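Local structure of core protein VP7 (African horsesickness virus, 1AHS) at residues B[67-72]-B[77-82]; B[15-18]-B[23-26]; B[48-53]-B[98-103]. The protein forms, as a homotrimer whose top domain is this chain, the surface of the viral core and binds structural protein VP3. One frame throughout, in Å; residues are numbered along the deposited sequence.

Interaction 1: B[67-72]-B[77-82]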
loop_
_atom_site.group_PDB
_atom_site.type_symbol
_atom_site.label_atom_id
_atom_site.label_comp_id
_atom_site.label_asym_id
_atom_site.label_seq_id
_atom_site.Cartn_x
_atom_site.Cartn_y
_atom_site.Cartn_z
ATOM N N ARG B 67 8.631 9.935 3.792
ATOM C CA ARG B 67 9.998 10.077 4.208
ATOM C C ARG B 67 10.944 9.372 3.175
ATOM O O ARG B 67 11.990 9.921 2.822
ATOM C CB ARG B 67 10.126 9.519 5.637
ATOM C CG ARG B 67 11.557 9.310 6.131
ATOM C CD ARG B 67 12.316 10.600 6.395
ATOM N NE ARG B 67 12.788 10.612 7.783
ATOM C CZ ARG B 67 14.044 10.376 8.152
ATOM N NH1 ARG B 67 14.968 10.125 7.224
ATOM N NH2 ARG B 67 14.361 10.339 9.448
ATOM N N ILE B 68 10.643 8.136 2.753
ATOM C CA ILE B 68 11.464 7.501 1.714
ATOM C C ILE B 68 10.552 6.947 0.596
ATOM O O ILE B 68 9.426 6.492 0.854
ATOM C CB ILE B 68 12.484 6.365 2.200
ATOM C CG1 ILE B 68 11.744 5.227 2.771
ATOM C CG2 ILE B 68 13.519 6.817 3.229
ATOM C CD1 ILE B 68 11.715 4.160 1.785
ATOM N N PHE B 69 11.008 7.056 -0.648
ATOM C CA PHE B 69 10.277 6.553 -1.787
ATOM C C PHE B 69 11.340 6.237 -2.846
ATOM O O PHE B 69 12.501 6.229 -2.505
ATOM C CB PHE B 69 9.211 7.575 -2.237
ATOM C CG PHE B 69 9.761 8.864 -2.781
ATOM C CD1 PHE B 69 9.992 9.934 -1.951
ATOM C CD2 PHE B 69 9.992 9.013 -4.131
ATOM C CE1 PHE B 69 10.447 11.136 -2.468
ATOM C CE2 PHE B 69 10.437 10.201 -4.648
ATOM C CZ PHE B 69 10.662 11.261 -3.802
ATOM N N CYS B 70 11.005 5.992 -4.109
ATOM C CA CYS B 70 12.055 5.695 -5.093
ATOM C C CYS B 70 11.926 6.427 -6.418
ATOM O O CYS B 70 10.878 6.981 -6.748
ATOM C CB CYS B 70 12.142 4.194 -5.359
ATOM S SG CYS B 70 10.772 3.475 -6.175
ATOM N N ASP B 71 13.031 6.519 -7.135
ATOM C CA ASP B 71 13.011 7.145 -8.447
ATOM C C ASP B 71 12.601 6.082 -9.463
ATOM O O ASP B 71 12.354 4.947 -9.101
ATOM C CB ASP B 71 14.354 7.859 -8.786
ATOM C CG ASP B 71 15.539 6.916 -9.013
ATOM O OD1 ASP B 71 15.377 5.687 -9.143
ATOM O OD2 ASP B 71 16.666 7.451 -9.095
ATOM N N PRO B 72 12.508 6.432 -10.743
ATOM C CA PRO B 72 12.108 5.439 -11.720
ATOM C C PRO B 72 13.018 4.256 -11.904
ATOM O O PRO B 72 12.601 3.282 -12.520
ATOM C CB PRO B 72 12.008 6.251 -12.971
ATOM C CG PRO B 72 11.502 7.533 -12.453
ATOM C CD PRO B 72 12.465 7.767 -11.342
ATOM N N LEU B 77 14.910 7.611 -2.323
ATOM C CA LEU B 77 14.911 9.054 -2.398
ATOM C C LEU B 77 14.124 9.509 -1.158
ATOM O O LEU B 77 13.370 8.699 -0.600
ATOM C CB LEU B 77 14.153 9.386 -3.664
ATOM C CG LEU B 77 14.679 10.348 -4.702
ATOM C CD1 LEU B 77 16.096 10.017 -4.978
ATOM C CD2 LEU B 77 13.822 10.270 -5.955
ATOM N N GLU B 78 14.380 10.719 -0.640
ATOM C CA GLU B 78 13.612 11.259 0.508
ATOM C C GLU B 78 12.949 12.541 0.041
ATOM O O GLU B 78 13.491 13.288 -0.789
ATOM C CB GLU B 78 14.460 11.588 1.738
ATOM C CG GLU B 78 15.626 10.648 1.979
ATOM C CD GLU B 78 16.136 10.677 3.401
ATOM O OE1 GLU B 78 15.644 11.530 4.184
ATOM O OE2 GLU B 78 17.006 9.818 3.733
ATOM N N SER B 79 11.745 12.761 0.549
ATOM C CA SER B 79 10.948 13.931 0.230
ATOM C C SER B 79 11.607 15.188 0.786
ATOM O O SER B 79 12.193 15.184 1.908
ATOM C CB SER B 79 9.548 13.792 0.858
ATOM O OG SER B 79 8.664 13.101 0.006
ATOM N N ALA B 80 11.476 16.259 0.012
ATOM C CA ALA B 80 12.002 17.548 0.392
ATOM C C ALA B 80 11.281 18.156 1.621
ATOM O O ALA B 80 10.113 17.878 1.908
ATOM C CB ALA B 80 11.909 18.474 -0.775
ATOM N N PRO B 81 11.999 18.943 2.417
ATOM C CA PRO B 81 11.308 19.520 3.569
ATOM C C PRO B 81 10.467 20.728 3.118
ATOM O O PRO B 81 10.559 21.179 1.961
ATOM C CB PRO B 81 12.464 19.926 4.459
ATOM C CG PRO B 81 13.509 20.370 3.422
ATOM C CD PRO B 81 13.423 19.327 2.381
ATOM N N GLY B 82 9.589 21.197 3.990
ATOM C CA GLY B 82 8.781 22.349 3.623
ATOM C C GLY B 82 7.601 22.148 2.692
ATOM O O GLY B 82 7.108 23.119 2.117
#
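F69 and L77 face each other as one antiparallel, hydrogen-bonded pair. F69 N donates to L77 O at 2.9 Å, and L77 N donates to F69 O at 2.8 Å. Both side chains lie on the same face of this small ladder. L77 CB sits over one face of the F69 ring, 4.0 Å from the centroid and 15° off the ring normal, which is a CH-pi contact. L77 CD2 continues the apolar touch at F69 CE2, 3.6 Å away, and also rests on CB of D71. With chi1 at 66°, CG of F69 is staggered between N and C of its own backbone, and this brings the ring against L77.

Beside the pair, at the R67/E78 end, the backbones stay close through CA-H...O contacts. I68 CA approaches L77 O at 3.2 Å, and E78 CA approaches R67 O at 3.1 Å. At this end R67 and E78 lie side by side. Their salt bridge is long and weak, 3.4 Å from NH1 to OE1, with planes 38° apart. The stronger partner of R67 is E9 of the second subunit, which pairs with its NE.

S79 OG lies near CE1 of F69 and is held by L66 O and I117 N. OD1 of D71 accepts a hydrogen bond from the backbone N of Q73, two residues further on. The arrangement is a two-stranded antiparallel beta hairpin, made by strands 69-70 and 76-77 at the subunit interface of the trimeric top domain.

Interaction 2: B[15-18]-B[23-26]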
loop_
_atom_site.group_PDB
_atom_site.type_symbol
_atom_site.label_atom_id
_atom_site.label_comp_id
_atom_site.label_asym_id
_atom_site.label_seq_id
_atom_site.Cartn_x
_atom_site.Cartn_y
_atom_site.Cartn_z
ATOM N N ARG B 15 6.393 5.137 -5.941
ATOM C CA ARG B 15 7.278 5.132 -7.091
ATOM C C ARG B 15 7.091 6.424 -7.895
ATOM O O ARG B 15 6.031 6.661 -8.465
ATOM C CB ARG B 15 7.023 3.908 -7.970
ATOM C CG ARG B 15 7.932 3.867 -9.223
ATOM C CD ARG B 15 7.961 2.489 -9.856
ATOM N NE ARG B 15 8.778 1.583 -9.074
ATOM C CZ ARG B 15 10.060 1.350 -9.323
ATOM N NH1 ARG B 15 10.654 1.962 -10.341
ATOM N NH2 ARG B 15 10.740 0.488 -8.562
ATOM N N TYR B 16 8.120 7.254 -7.972
ATOM C CA TYR B 16 7.968 8.500 -8.677
ATOM C C TYR B 16 7.606 8.343 -10.148
ATOM O O TYR B 16 8.249 7.599 -10.885
ATOM C CB TYR B 16 9.221 9.331 -8.478
ATOM C CG TYR B 16 9.101 10.773 -8.900
ATOM C CD1 TYR B 16 9.420 11.143 -10.194
ATOM C CD2 TYR B 16 8.712 11.773 -7.997
ATOM C CE1 TYR B 16 9.369 12.460 -10.602
ATOM C CE2 TYR B 16 8.659 13.117 -8.398
ATOM C CZ TYR B 16 8.997 13.442 -9.709
ATOM O OH TYR B 16 9.031 14.737 -10.162
ATOM N N TYR B 17 6.536 9.018 -10.564
ATOM C CA TYR B 17 6.086 8.969 -11.939
ATOM C C TYR B 17 5.371 10.265 -12.332
ATOM O O TYR B 17 4.232 10.517 -11.948
ATOM C CB TYR B 17 5.160 7.806 -12.142
ATOM C CG TYR B 17 4.694 7.666 -13.567
ATOM C CD1 TYR B 17 5.595 7.415 -14.581
ATOM C CD2 TYR B 17 3.346 7.773 -13.903
ATOM C CE1 TYR B 17 5.180 7.270 -15.903
ATOM C CE2 TYR B 17 2.915 7.627 -15.218
ATOM C CZ TYR B 17 3.840 7.378 -16.214
ATOM O OH TYR B 17 3.452 7.260 -17.534
ATOM N N VAL B 18 6.089 11.083 -13.091
ATOM C CA VAL B 18 5.653 12.387 -13.618
ATOM C C VAL B 18 6.250 12.479 -15.053
ATOM O O VAL B 18 7.291 13.090 -15.262
ATOM C CB VAL B 18 6.260 13.523 -12.777
ATOM C CG1 VAL B 18 5.934 14.837 -13.386
ATOM C CG2 VAL B 18 5.764 13.463 -11.367
ATOM N N THR B 23 3.746 18.045 -11.861
ATOM C CA THR B 23 3.050 17.273 -10.821
ATOM C C THR B 23 2.200 16.178 -11.513
ATOM O O THR B 23 1.951 16.246 -12.729
ATOM C CB THR B 23 2.136 18.141 -9.888
ATOM O OG1 THR B 23 1.142 18.803 -10.662
ATOM C CG2 THR B 23 2.911 19.176 -9.160
ATOM N N ARG B 24 1.911 15.097 -10.784
ATOM C CA ARG B 24 1.057 14.020 -11.272
ATOM C C ARG B 24 0.535 13.277 -10.089
ATOM O O ARG B 24 1.216 13.117 -9.087
ATOM C CB ARG B 24 1.716 13.045 -12.248
ATOM C CG ARG B 24 0.630 12.110 -12.859
ATOM C CD ARG B 24 1.057 11.343 -14.117
ATOM N NE ARG B 24 0.046 10.371 -14.570
ATOM C CZ ARG B 24 -0.416 9.345 -13.848
ATOM N NH1 ARG B 24 0.027 9.132 -12.612
ATOM N NH2 ARG B 24 -1.306 8.509 -14.372
ATOM N N GLY B 25 -0.746 12.972 -10.161
ATOM C CA GLY B 25 -1.415 12.246 -9.100
ATOM C C GLY B 25 -2.002 10.975 -9.682
ATOM O O GLY B 25 -2.169 10.828 -10.912
ATOM N N GLY B 26 -2.291 10.044 -8.787
ATOM C CA GLY B 26 -2.851 8.761 -9.176
ATOM C C GLY B 26 -3.378 8.082 -7.945
ATOM O O GLY B 26 -3.091 8.515 -6.831
HETATM O O HOH W 1 2.107 9.710 -10.480
#
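T23 meets V18 first: V18 CG1 stands 4.2 Å from T23 N, a loose van der Waals approach of a methyl to the backbone at the start of the strand. The T23 side chain itself points away from 15-18 and touches M37 on the adjacent strand.

R24 carries the contact. Its CB points toward the loop and packs 3.6 Å from Y17 O, with V18 CG2 also beside it at 4.2 Å. CG stands opposite the backbone N (chi1 -171°), and the chain beyond it is extended as far as NE. This takes the guanidinium past the Y17 carbonyl to the ring. There Y17 CE2 lies over the centre of the guanidinium, 3.9 Å above its plane. Seen from the tyrosine, R24 NH1 approaches the ring edge, 3.8 Å from CD2. The two planes are 65° apart, so the groups are not stacked. One water links the same two residues. It lies 2.7 Å from Y17 O, to which it can donate, and accepts from R24 NH1 at 3.0 Å, lying in the guanidinium plane. NH1 thus has a polar partner at the edge of the group while the tyrosine lies over a face.

G25 and G26 carry the strand onward, away from the loop. Strand 23-27 is an outermost strand of the five-stranded antiparallel sheet within this chain and pairs with strand 32-37, where R24 bonds to C36 and G26 to E34. On the loop side, Y16 bonds through its backbone to C70 of strand 69-70.

Interaction 3: B[48-53]-B[98-103]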
loop_
_atom_site.group_PDB
_atom_site.type_symbol
_atom_site.label_atom_id
_atom_site.label_comp_id
_atom_site.label_asym_id
_atom_site.label_seq_id
_atom_site.Cartn_x
_atom_site.Cartn_y
_atom_site.Cartn_z
ATOM N N LEU B 48 -8.415 15.411 -8.376
ATOM C CA LEU B 48 -7.897 14.140 -7.919
ATOM C C LEU B 48 -8.567 13.649 -6.644
ATOM O O LEU B 48 -8.981 12.497 -6.590
ATOM C CB LEU B 48 -6.384 14.292 -7.732
ATOM C CG LEU B 48 -5.331 13.170 -7.626
ATOM C CD1 LEU B 48 -4.792 13.016 -6.216
ATOM C CD2 LEU B 48 -5.819 11.878 -8.202
ATOM N N LEU B 49 -8.713 14.518 -5.635
ATOM C CA LEU B 49 -9.304 14.120 -4.355
ATOM C C LEU B 49 -10.795 14.041 -4.310
ATOM O O LEU B 49 -11.357 13.394 -3.452
ATOM C CB LEU B 49 -8.878 15.060 -3.258
ATOM C CG LEU B 49 -7.390 15.124 -2.955
ATOM C CD1 LEU B 49 -7.263 15.877 -1.649
ATOM C CD2 LEU B 49 -6.815 13.715 -2.831
ATOM N N ALA B 50 -11.445 14.736 -5.213
ATOM C CA ALA B 50 -12.868 14.746 -5.262
ATOM C C ALA B 50 -13.472 13.489 -5.788
ATOM O O ALA B 50 -13.174 13.045 -6.926
ATOM C CB ALA B 50 -13.323 15.852 -6.083
ATOM N N PRO B 51 -14.413 12.936 -4.999
ATOM C CA PRO B 51 -15.194 11.714 -5.263
ATOM C C PRO B 51 -16.083 12.119 -6.437
ATOM O O PRO B 51 -16.296 13.329 -6.646
ATOM C CB PRO B 51 -16.027 11.552 -3.981
ATOM C CG PRO B 51 -16.190 12.957 -3.482
ATOM C CD PRO B 51 -14.823 13.559 -3.724
ATOM N N ARG B 52 -16.650 11.192 -7.198
ATOM C CA ARG B 52 -17.437 11.747 -8.296
ATOM C C ARG B 52 -18.624 12.638 -7.870
ATOM O O ARG B 52 -19.193 12.467 -6.760
ATOM C CB ARG B 52 -17.672 10.753 -9.449
ATOM N N ARG B 53 -18.825 13.716 -8.646
ATOM C CA ARG B 53 -19.869 14.735 -8.363
ATOM C C ARG B 53 -21.238 14.131 -8.040
ATOM O O ARG B 53 -21.744 13.271 -8.770
ATOM C CB ARG B 53 -19.968 15.756 -9.510
ATOM N N VAL B 98 -8.480 16.867 8.392
ATOM C CA VAL B 98 -9.100 18.052 7.823
ATOM C C VAL B 98 -10.449 17.701 7.186
ATOM O O VAL B 98 -10.548 16.676 6.518
ATOM C CB VAL B 98 -8.140 18.728 6.790
ATOM C CG1 VAL B 98 -7.241 17.732 6.157
ATOM C CG2 VAL B 98 -8.885 19.360 5.695
ATOM N N ALA B 99 -11.491 18.515 7.448
ATOM C CA ALA B 99 -12.863 18.338 6.883
ATOM C C ALA B 99 -12.957 19.145 5.599
ATOM O O ALA B 99 -12.867 20.364 5.634
ATOM C CB ALA B 99 -13.919 18.830 7.876
ATOM N N TRP B 100 -13.102 18.484 4.465
ATOM C CA TRP B 100 -13.143 19.179 3.187
ATOM C C TRP B 100 -14.554 19.190 2.607
ATOM O O TRP B 100 -15.203 18.142 2.520
ATOM C CB TRP B 100 -12.213 18.490 2.204
ATOM C CG TRP B 100 -12.141 19.142 0.893
ATOM C CD1 TRP B 100 -12.092 20.483 0.656
ATOM C CD2 TRP B 100 -12.018 18.494 -0.390
ATOM N NE1 TRP B 100 -11.940 20.711 -0.705
ATOM C CE2 TRP B 100 -11.899 19.510 -1.360
ATOM C CE3 TRP B 100 -11.984 17.167 -0.797
ATOM C CZ2 TRP B 100 -11.757 19.237 -2.714
ATOM C CZ3 TRP B 100 -11.839 16.895 -2.137
ATOM C CH2 TRP B 100 -11.726 17.917 -3.082
ATOM N N ASN B 101 -14.981 20.337 2.095
ATOM C CA ASN B 101 -16.312 20.383 1.594
ATOM C C ASN B 101 -16.487 19.917 0.179
ATOM O O ASN B 101 -17.599 19.940 -0.306
ATOM C CB ASN B 101 -16.936 21.746 1.823
ATOM C CG ASN B 101 -16.270 22.833 1.030
ATOM O OD1 ASN B 101 -15.655 22.578 -0.008
ATOM N ND2 ASN B 101 -16.426 24.065 1.480
ATOM N N THR B 102 -15.420 19.490 -0.486
ATOM C CA THR B 102 -15.536 18.992 -1.866
ATOM C C THR B 102 -15.427 20.082 -2.910
ATOM O O THR B 102 -15.084 19.843 -4.070
ATOM C CB THR B 102 -16.873 18.268 -1.995
ATOM O OG1 THR B 102 -16.780 17.027 -1.283
ATOM C CG2 THR B 102 -17.331 18.114 -3.388
ATOM N N ILE B 103 -15.616 21.311 -2.453
ATOM C CA ILE B 103 -15.652 22.466 -3.339
ATOM C C ILE B 103 -14.429 23.316 -3.304
ATOM O O ILE B 103 -13.926 23.731 -4.354
ATOM C CB ILE B 103 -16.825 23.433 -2.953
ATOM C CG1 ILE B 103 -18.146 22.702 -3.002
ATOM C CG2 ILE B 103 -16.914 24.603 -3.928
ATOM C CD1 ILE B 103 -18.408 22.127 -4.366
#
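W100 makes the apolar contact with the six-membered part of its indole. CZ3 rests 3.7 Å from L49 CB, and CH2 lies 4.0 Å from A50 CB. The L49 methylene approaches the ring obliquely. A chi1 of -178° holds CG of W100 anti to the backbone N and sends the long side chain across to the end of helix 46-49.

The backbone of the helix end meets the rim of the same ring. A50 N lies near the ring plane, 3.8 Å from CZ3, and L49 O is also at the edge. A50 is the first residue to leave helical geometry, so the indole abuts the point where the helix stops. L49 O accepts a bond from Y4 OH.

Polar bonds organise the tryptophan side without joining the two segments. N101 OD1 accepts from I103 N at 2.8 Å, with an N-H...acceptor angle of 149°, and so forms an Asx turn. The turn folds T102 back over W100, with T102 N 3.4 Å above the ring plane near its rim. W100 NE1 donates to A104 O. F61 and V87 also touch the tryptophan side chain.

The two segments therefore meet by van der Waals packing. The indole reaches from the end of strand 98-100 and sets its carbon rim against the end of helix 46-49. Its one polar atom is satisfied within its own loop, consistent with a buried, mainly apolar join.

Overall arrangement
Interactions 1 and 2 are neighbours, with centres about 12 Å apart. C70 O and Y16 N, 3.0 Å apart, form a probable hydrogen bond between them. The two also meet across the trimer: R67 packs on R24 of the second subunit, and E78 on Y17 of that subunit. Interaction 3 lies on the opposite side of the chain's centre from both. Its centre is about 26 Å from that of interaction 1, and their nearest atoms are about 15 Å apart. It touches interaction 2 lightly, where L48 CD2 packs 4.0 Å from G26 N. Interactions 2 and 3 both reach the five-stranded sheet, through its outermost strands 23-27 and 98-100.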